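Local coordinates for protein glycerophosphodiester phosphodiesterase (Thermotoga maritima, PDB 1O1Z) that belongs to the glycerophosphodiester phosphodiesterase family, whose members are built on a TIM-barrel fold, at residues Q180-E185 with E189-F194; I201-L206 with R213-E218. One frame throughout, in Å; residues are numbered along the deposited sequence. Where two conformers were deposited one is given.

Interaction 1. Residues Q180-E185 with E189-F194; sequences QAFELE and EVLRSF
Phe-182 and Leu-191 make an apolar contact between the 3-10 turn after strand 174-178 and helix 185-196, which that turn leads into; one backbone bond of the helix's first turn joins the same two segments. The side chains cross at about a right angle, and the methyl CD1 of Leu-191 lies 3.8 Å from CZ and 3.9 Å from CE1 of Phe-182, obliquely to the ring. With CG of Phe-182 anti to its carbonyl carbon (chi1 -68°), the ring swings nearer the helix than its CB bond alone would bring it. A broad ring lets this turn reach both Leu-191 and Val-177 of the barrel strand, and a branched leucine suits the buried side of the helix. Leu-184 is the N-cap residue. Glu-185 follows it, and Glu-185 O accepts from Glu-189 N at 3.0 Å with an N-H...O angle of 155°, an ordinary i to i+4 helix bond. On this exposed side Glu-189 extends its carboxylate outward, and a water 2.8 Å from its OE1 also donates weakly to Glu-185 O. Inward, Phe-182 and Leu-191 both rest on Val-177 of strand 174-178, while Val-190 and Phe-194 carry the helix against helix 160-170.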
ATOM      1  N   GLN A 180       3.843  11.199  10.820  1.00 11.40           N
ATOM      2  CA  GLN A 180       4.597  11.719  11.942  1.00 11.44           C
ATOM      3  C   GLN A 180       6.004  12.174  11.545  1.00 11.71           C
ATOM      4  O   GLN A 180       6.628  12.957  12.274  1.00 13.85           O
ATOM      5  CB  GLN A 180       4.667  10.677  13.057  1.00 14.37           C
ATOM      6  CG  GLN A 180       3.294  10.337  13.676  1.00 16.85           C
ATOM      7  CD  GLN A 180       2.602   9.143  13.051  1.00 19.83           C
ATOM      8  OE1 GLN A 180       2.919   8.723  11.934  1.00 14.59           O
ATOM      9  NE2 GLN A 180       1.635   8.576  13.785  1.00 22.61           N
ATOM     10  N   ALA A 181       6.488  11.713  10.390  1.00 10.97           N
ATOM     11  CA  ALA A 181       7.785  12.165   9.872  1.00 13.70           C
ATOM     12  C   ALA A 181       7.839  13.676   9.683  1.00 12.23           C
ATOM     13  O   ALA A 181       8.884  14.288   9.849  1.00 13.93           O
ATOM     14  CB  ALA A 181       8.131  11.473   8.563  1.00 16.24           C
ATOM     15  N   PHE A 182       6.695  14.296   9.391  1.00 11.27           N
ATOM     16  CA  PHE A 182       6.624  15.728   9.130  1.00 11.94           C
ATOM     17  C   PHE A 182       6.728  16.638  10.360  1.00 12.45           C
ATOM     18  O   PHE A 182       6.736  17.858  10.229  1.00 14.27           O
ATOM     19  CB  PHE A 182       5.364  16.029   8.304  1.00 11.52           C
ATOM     20  CG  PHE A 182       5.428  15.475   6.936  1.00 13.14           C
ATOM     21  CD1 PHE A 182       6.003  16.205   5.902  1.00 21.30           C
ATOM     22  CD2 PHE A 182       4.973  14.198   6.683  1.00 17.09           C
ATOM     23  CE1 PHE A 182       6.090  15.662   4.629  1.00 17.64           C
ATOM     24  CE2 PHE A 182       5.059  13.656   5.420  1.00 19.30           C
ATOM     25  CZ  PHE A 182       5.621  14.383   4.396  1.00 15.11           C
ATOM     26  N   GLU A 183       6.851  16.034  11.537  1.00 11.03           N
ATOM     27  CA  GLU A 183       7.070  16.753  12.788  1.00 11.47           C
ATOM     28  C   GLU A 183       8.503  17.287  12.942  1.00 11.70           C
ATOM     29  O   GLU A 183       8.735  18.173  13.752  1.00 15.91           O
ATOM     30  CB  GLU A 183       6.730  15.840  13.978  1.00 12.86           C
ATOM     31  CG  GLU A 183       5.267  15.400  14.019  1.00 20.16           C
ATOM     32  CD  GLU A 183       4.993  14.304  15.050  1.00 31.84           C
ATOM     33  OE1 GLU A 183       5.920  13.915  15.796  1.00 36.79           O
ATOM     34  OE2 GLU A 183       3.844  13.815  15.110  1.00 33.97           O
ATOM     35  N   LEU A 184       9.443  16.745  12.168  1.00 12.16           N
ATOM     36  CA  LEU A 184      10.862  17.140  12.256  1.00 13.94           C
ATOM     37  C   LEU A 184      11.246  17.947  11.024  1.00 10.42           C
ATOM     38  O   LEU A 184      11.085  17.480   9.901  1.00 11.54           O
ATOM     39  CB  LEU A 184      11.754  15.901  12.345  1.00 18.39           C
ATOM     40  CG  LEU A 184      11.680  15.111  13.659  1.00 27.42           C
ATOM     41  CD1 LEU A 184      12.526  13.825  13.571  1.00 34.94           C
ATOM     42  CD2 LEU A 184      12.106  15.953  14.835  1.00 29.40           C
ATOM     43  N   GLU A 185      11.771  19.148  11.244  1.00 11.65           N
ATOM     44  CA  GLU A 185      12.104  20.041  10.141  1.00 12.44           C
ATOM     45  C   GLU A 185      13.166  19.451   9.213  1.00 10.34           C
ATOM     46  O   GLU A 185      13.091  19.641   8.003  1.00 11.71           O
ATOM     47  CB  GLU A 185      12.500  21.439  10.636  1.00 15.11           C
ATOM     48  CG  GLU A 185      11.340  22.257  11.212  0.65 19.60           C
ATOM     49  CD  GLU A 185      11.553  23.760  11.089  0.65 29.54           C
ATOM     50  OE1 GLU A 185      12.308  24.334  11.900  0.65 32.08           O
ATOM     51  OE2 GLU A 185      10.953  24.376  10.180  0.65 39.15           O
ATOM     52  N   GLU A 189      12.885  18.674   5.163  1.00  7.42           N
ATOM     53  CA  GLU A 189      13.870  19.110   4.190  1.00  6.96           C
ATOM     54  C   GLU A 189      14.346  17.971   3.292  1.00  7.15           C
ATOM     55  O   GLU A 189      14.466  18.116   2.076  1.00  8.94           O
ATOM     56  CB  GLU A 189      15.071  19.718   4.899  1.00  8.39           C
ATOM     57  CG  GLU A 189      16.115  20.258   3.940  1.00 10.57           C
ATOM     58  CD  GLU A 189      17.264  20.964   4.616  1.00 17.88           C
ATOM     59  OE1 GLU A 189      17.264  21.084   5.859  1.00 17.85           O
ATOM     60  OE2 GLU A 189      18.170  21.413   3.871  1.00 20.93           O
ATOM     61  N   VAL A 190      14.635  16.823   3.898  1.00  8.18           N
ATOM     62  CA  VAL A 190      15.062  15.649   3.155  1.00  7.67           C
ATOM     63  C   VAL A 190      13.988  15.212   2.149  1.00  8.58           C
ATOM     64  O   VAL A 190      14.272  14.947   0.996  1.00 10.67           O
ATOM     65  CB  VAL A 190      15.422  14.498   4.131  1.00 10.52           C
ATOM     66  CG1 VAL A 190      15.644  13.172   3.371  1.00 12.13           C
ATOM     67  CG2 VAL A 190      16.646  14.856   4.958  1.00 12.57           C
ATOM     68  N   LEU A 191      12.743  15.167   2.589  1.00  8.58           N
ATOM     69  CA  LEU A 191      11.668  14.742   1.708  1.00 10.00           C
ATOM     70  C   LEU A 191      11.471  15.739   0.570  1.00  9.31           C
ATOM     71  O   LEU A 191      11.200  15.347  -0.565  1.00 10.90           O
ATOM     72  CB  LEU A 191      10.371  14.548   2.498  1.00 11.89           C
ATOM     73  CG  LEU A 191      10.473  13.379   3.493  1.00 11.26           C
ATOM     74  CD1 LEU A 191       9.257  13.389   4.417  1.00 20.04           C
ATOM     75  CD2 LEU A 191      10.624  12.050   2.765  1.00 15.51           C
ATOM     76  N   ARG A 192      11.613  17.029   0.857  1.00  8.62           N
ATOM     77  CA  ARG A 192      11.535  18.030  -0.211  1.00 10.34           C
ATOM     78  C   ARG A 192      12.603  17.797  -1.265  1.00 11.54           C
ATOM     79  O   ARG A 192      12.362  17.993  -2.448  1.00 11.28           O
ATOM     80  CB  ARG A 192      11.662  19.449   0.341  1.00 11.04           C
ATOM     81  CG  ARG A 192      10.461  19.928   1.079  1.00 13.43           C
ATOM     82  CD  ARG A 192      10.678  21.270   1.715  1.00 16.36           C
ATOM     83  NE  ARG A 192       9.467  21.761   2.334  1.00 15.10           N
ATOM     84  CZ  ARG A 192       9.421  22.859   3.064  1.00 19.13           C
ATOM     85  NH1 ARG A 192      10.528  23.581   3.254  1.00 19.06           N
ATOM     86  NH2 ARG A 192       8.266  23.241   3.596  1.00 19.08           N
ATOM     87  N   SER A 193      13.799  17.416  -0.835  1.00 10.53           N
ATOM     88  CA  SER A 193      14.908  17.173  -1.767  1.00 12.19           C
ATOM     89  C   SER A 193      14.581  15.998  -2.672  1.00 13.60           C
ATOM     90  O   SER A 193      14.847  16.055  -3.881  1.00 14.48           O
ATOM     91  CB  SER A 193      16.248  16.929  -1.030  0.65 13.09           C
ATOM     92  OG  SER A 193      16.370  15.609  -0.497  0.65 14.38           O
ATOM     93  N   PHE A 194      13.981  14.962  -2.095  1.00 12.82           N
ATOM     94  CA  PHE A 194      13.585  13.777  -2.861  1.00 13.13           C
ATOM     95  C   PHE A 194      12.510  14.173  -3.917  1.00  9.82           C
ATOM     96  O   PHE A 194      12.551  13.762  -5.076  1.00 12.76           O
ATOM     97  CB  PHE A 194      13.011  12.706  -1.919  1.00 12.76           C
ATOM     98  CG  PHE A 194      14.028  12.024  -0.987  1.00 14.58           C
ATOM     99  CD1 PHE A 194      15.356  11.902  -1.334  1.00 15.91           C
ATOM    100  CD2 PHE A 194      13.597  11.480   0.217  1.00 19.32           C
ATOM    101  CE1 PHE A 194      16.276  11.249  -0.481  1.00 14.41           C
ATOM    102  CE2 PHE A 194      14.486  10.814   1.067  1.00 16.18           C
ATOM    103  CZ  PHE A 194      15.831  10.705   0.713  1.00 18.31           C
TER
HETATM  104  O   HOH W   1      15.451  22.018   7.778  1.00 35.06           O

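Interaction 2. Residues I201-L206 with R213-E218; sequences IFVWTL and RKIRRE
Strand 200-204 and segment 213-218 face each other across a buried layer, with the CA atoms of Val-203 and Ile-215 9.5 Å apart and those of Ile-201 and Glu-218 closer, at 7.9 Å. Ile-201 and Val-203, alternate residues of the strand, both direct their CB toward the helical segment, and Leu-206 does so from the loop beyond. Ile-215 is the central side chain. Its CG1 stands between the backbone N and the carbonyl carbon (chi1 70°), and the extended chain carries CD1 outward to meet two partners tip to tip: CG2 of Val-203 at 4.0 Å, in one of two modelled conformers of that valine, and CD2 of Leu-206 at 4.1 Å. A beta-branched valine suits the strand, whereas the longer leucine lets the loop reach the same methyl. At the closer end, Ile-201 CB lies 4.2 Å from Glu-218 O, a backbone oxygen, while the carboxylate of Glu-218 has Arg-192 as its partner. Glu-218 N bonds to Ile-215 O at 2.8 Å, within segment 213-218. The contact between strand and helix is thus essentially apolar and probably rests on burial of methyl groups, while backbone hydrogen bonds of Val-203 to Gly-221 and Ile-223 join the strands.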
ATOM      1  N   ILE A 201       5.869  11.244  -3.017  1.00 10.12           N
ATOM      2  CA  ILE A 201       5.775  11.056  -1.576  1.00  9.80           C
ATOM      3  C   ILE A 201       4.343  10.728  -1.177  1.00 10.11           C
ATOM      4  O   ILE A 201       3.446  11.524  -1.415  1.00  9.74           O
ATOM      5  CB  ILE A 201       6.207  12.367  -0.847  1.00 11.55           C
ATOM      6  CG1 ILE A 201       7.598  12.864  -1.323  1.00 16.19           C
ATOM      7  CG2 ILE A 201       6.108  12.166   0.658  1.00 14.94           C
ATOM      8  CD1 ILE A 201       8.729  11.898  -1.127  1.00 19.83           C
ATOM      9  N   PHE A 202       4.141   9.559  -0.577  1.00  9.06           N
ATOM     10  CA  PHE A 202       2.856   9.150  -0.018  1.00 10.03           C
ATOM     11  C   PHE A 202       2.999   9.154   1.495  1.00 11.45           C
ATOM     12  O   PHE A 202       4.061   8.811   2.044  1.00 11.76           O
ATOM     13  CB  PHE A 202       2.461   7.727  -0.436  1.00 11.59           C
ATOM     14  CG  PHE A 202       1.942   7.601  -1.833  1.00 11.87           C
ATOM     15  CD1 PHE A 202       2.804   7.424  -2.888  1.00 18.32           C
ATOM     16  CD2 PHE A 202       0.555   7.606  -2.082  1.00 14.08           C
ATOM     17  CE1 PHE A 202       2.333   7.308  -4.189  1.00 19.13           C
ATOM     18  CE2 PHE A 202       0.091   7.497  -3.393  1.00 17.35           C
ATOM     19  CZ  PHE A 202       0.991   7.330  -4.433  1.00 16.56           C
ATOM     20  N   VAL A 203       1.938   9.553   2.180  1.00  8.88           N
ATOM     21  CA  VAL A 203       1.884   9.427   3.633  1.00  9.99           C
ATOM     22  C   VAL A 203       0.832   8.432   4.073  1.00  9.27           C
ATOM     23  O   VAL A 203      -0.172   8.283   3.424  1.00 10.76           O
ATOM     24  CB  VAL A 203       1.701  10.781   4.334  0.65 12.08           C
ATOM     25  CG1 VAL A 203       2.866  11.672   4.008  0.65 14.34           C
ATOM     26  CG2 VAL A 203       0.394  11.435   3.977  0.65 11.30           C
ATOM     27  N   TRP A 204       1.090   7.733   5.178  1.00  9.01           N
ATOM     28  CA  TRP A 204       0.164   6.740   5.719  1.00  9.76           C
ATOM     29  C   TRP A 204       0.215   6.714   7.240  1.00 13.02           C
ATOM     30  O   TRP A 204       1.161   7.220   7.834  1.00 10.79           O
ATOM     31  CB  TRP A 204       0.537   5.346   5.210  1.00 10.94           C
ATOM     32  CG  TRP A 204       1.953   4.929   5.615  1.00 10.58           C
ATOM     33  CD1 TRP A 204       3.093   5.223   4.949  1.00 12.68           C
ATOM     34  CD2 TRP A 204       2.359   4.206   6.797  1.00 11.28           C
ATOM     35  NE1 TRP A 204       4.183   4.723   5.619  1.00 11.10           N
ATOM     36  CE2 TRP A 204       3.765   4.082   6.751  1.00 13.12           C
ATOM     37  CE3 TRP A 204       1.678   3.639   7.875  1.00 14.07           C
ATOM     38  CZ2 TRP A 204       4.504   3.428   7.739  1.00 16.29           C
ATOM     39  CZ3 TRP A 204       2.412   2.987   8.864  1.00 18.96           C
ATOM     40  CH2 TRP A 204       3.814   2.889   8.784  1.00 18.85           C
ATOM     41  N   THR A 205      -0.786   6.144   7.912  1.00 10.43           N
ATOM     42  CA  THR A 205      -2.138   5.958   7.425  1.00 11.47           C
ATOM     43  C   THR A 205      -2.899   7.105   8.059  1.00 12.14           C
ATOM     44  O   THR A 205      -3.102   7.151   9.279  1.00 13.14           O
ATOM     45  CB  THR A 205      -2.704   4.631   7.935  1.00 16.11           C
ATOM     46  OG1 THR A 205      -2.056   3.551   7.254  1.00 17.82           O
ATOM     47  CG2 THR A 205      -4.193   4.523   7.564  1.00 15.85           C
ATOM     48  N   LEU A 206      -3.272   8.064   7.228  1.00  9.86           N
ATOM     49  CA  LEU A 206      -3.687   9.357   7.737  1.00  9.76           C
ATOM     50  C   LEU A 206      -5.201   9.477   7.683  1.00  9.29           C
ATOM     51  O   LEU A 206      -5.797   9.418   6.605  1.00 11.35           O
ATOM     52  CB  LEU A 206      -2.995  10.453   6.928  1.00 11.79           C
ATOM     53  CG  LEU A 206      -3.300  11.873   7.378  1.00 11.32           C
ATOM     54  CD1 LEU A 206      -3.010  12.080   8.860  1.00 12.75           C
ATOM     55  CD2 LEU A 206      -2.552  12.844   6.526  1.00 14.15           C
ATOM     56  N   ARG A 213      -4.181  18.872   6.238  1.00  9.81           N
ATOM     57  CA  ARG A 213      -4.098  20.239   5.737  1.00 10.34           C
ATOM     58  C   ARG A 213      -2.713  20.836   5.964  1.00 11.37           C
ATOM     59  O   ARG A 213      -2.197  21.563   5.111  1.00 12.42           O
ATOM     60  CB  ARG A 213      -5.150  21.113   6.427  0.50 12.40           C
ATOM     61  CG  ARG A 213      -5.188  22.583   6.010  0.50 13.54           C
ATOM     62  CD  ARG A 213      -6.143  23.397   6.872  0.50 11.07           C
ATOM     63  NE  ARG A 213      -6.460  24.724   6.331  0.50 15.06           N
ATOM     64  CZ  ARG A 213      -6.115  25.894   6.877  0.50 14.77           C
ATOM     65  NH1 ARG A 213      -5.422  25.957   8.014  0.50 17.62           N
ATOM     66  NH2 ARG A 213      -6.484  27.029   6.280  0.50 15.40           N
ATOM     67  N   LYS A 214      -2.122  20.540   7.120  1.00 10.88           N
ATOM     68  CA  LYS A 214      -0.819  21.073   7.472  1.00 11.41           C
ATOM     69  C   LYS A 214       0.278  20.561   6.544  1.00 12.62           C
ATOM     70  O   LYS A 214       1.220  21.290   6.245  1.00 14.88           O
ATOM     71  CB  LYS A 214      -0.473  20.725   8.917  1.00 14.40           C
ATOM     72  CG  LYS A 214      -1.301  21.445   9.936  1.00 17.69           C
ATOM     73  CD  LYS A 214      -0.978  20.965  11.339  1.00 26.02           C
ATOM     74  N   ILE A 215       0.150  19.324   6.068  1.00  9.49           N
ATOM     75  CA  ILE A 215       1.236  18.712   5.298  1.00  9.33           C
ATOM     76  C   ILE A 215       0.963  18.561   3.810  1.00 10.65           C
ATOM     77  O   ILE A 215       1.848  18.126   3.064  1.00 12.13           O
ATOM     78  CB  ILE A 215       1.660  17.337   5.874  1.00 10.15           C
ATOM     79  CG1 ILE A 215       0.577  16.264   5.636  1.00 10.89           C
ATOM     80  CG2 ILE A 215       2.105  17.475   7.322  1.00 10.56           C
ATOM     81  CD1 ILE A 215       1.013  14.845   6.016  1.00 10.90           C
ATOM     82  N   ARG A 216      -0.229  18.899   3.331  1.00 10.26           N
ATOM     83  CA  ARG A 216      -0.571  18.448   1.988  1.00 12.72           C
ATOM     84  C   ARG A 216       0.222  19.096   0.860  1.00 12.66           C
ATOM     85  O   ARG A 216       0.368  18.480  -0.184  1.00 13.64           O
ATOM     86  CB  ARG A 216      -2.053  18.504   1.701  1.00 17.70           C
ATOM     87  CG  ARG A 216      -2.632  19.811   1.847  1.00 16.14           C
ATOM     88  CD  ARG A 216      -4.113  19.783   1.524  1.00 20.97           C
ATOM     89  NE  ARG A 216      -4.327  19.397   0.126  1.00 23.16           N
ATOM     90  CZ  ARG A 216      -5.507  19.053  -0.377  1.00 29.55           C
ATOM     91  NH1 ARG A 216      -6.583  19.035   0.397  1.00 28.72           N
ATOM     92  NH2 ARG A 216      -5.618  18.738  -1.657  1.00 28.11           N
ATOM     93  N   ARG A 217       0.801  20.268   1.109  1.00 12.35           N
ATOM     94  CA  ARG A 217       1.692  20.894   0.152  1.00 13.37           C
ATOM     95  C   ARG A 217       2.983  20.105  -0.039  1.00 11.46           C
ATOM     96  O   ARG A 217       3.690  20.320  -1.026  1.00 14.43           O
ATOM     97  CB  ARG A 217       2.044  22.322   0.589  1.00 15.62           C
ATOM     98  N   GLU A 218       3.285  19.208   0.907  1.00  9.53           N
ATOM     99  CA  GLU A 218       4.534  18.436   0.917  1.00  9.00           C
ATOM    100  C   GLU A 218       4.417  17.049   0.310  1.00 10.32           C
ATOM    101  O   GLU A 218       5.417  16.337   0.206  1.00 12.41           O
ATOM    102  CB  GLU A 218       5.011  18.247   2.359  1.00 10.16           C
ATOM    103  CG  GLU A 218       5.153  19.532   3.160  1.00 14.64           C
ATOM    104  CD  GLU A 218       6.216  20.439   2.595  1.00 14.57           C
ATOM    105  OE1 GLU A 218       7.299  19.937   2.241  1.00 14.65           O
ATOM    106  OE2 GLU A 218       5.980  21.667   2.487  1.00 20.59           O
TER

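How the interactions relate
Interaction 1 closes before interaction 2 opens, and their centres lie 11 Å apart on the same side of the chain's centre. Helix 185-196 is followed, after a short loop, by strand 200-204, so successive beta-alpha units of the barrel wall adjoin here. Phe-182 joins the two apolar clusters: its CE1 packs 3.6 Å from Glu-218 CB, and its CB 3.7 Å from Ile-215 CG2. A salt bridge, Arg-192 NE to Glu-218 OE1 at 2.8 Å, ties helix 185-196 to segment 213-218. Strands 174-178, 200-204 and 221-224 are parallel neighbours, and the two contacts lie in successive beta-alpha units on this part of the barrel.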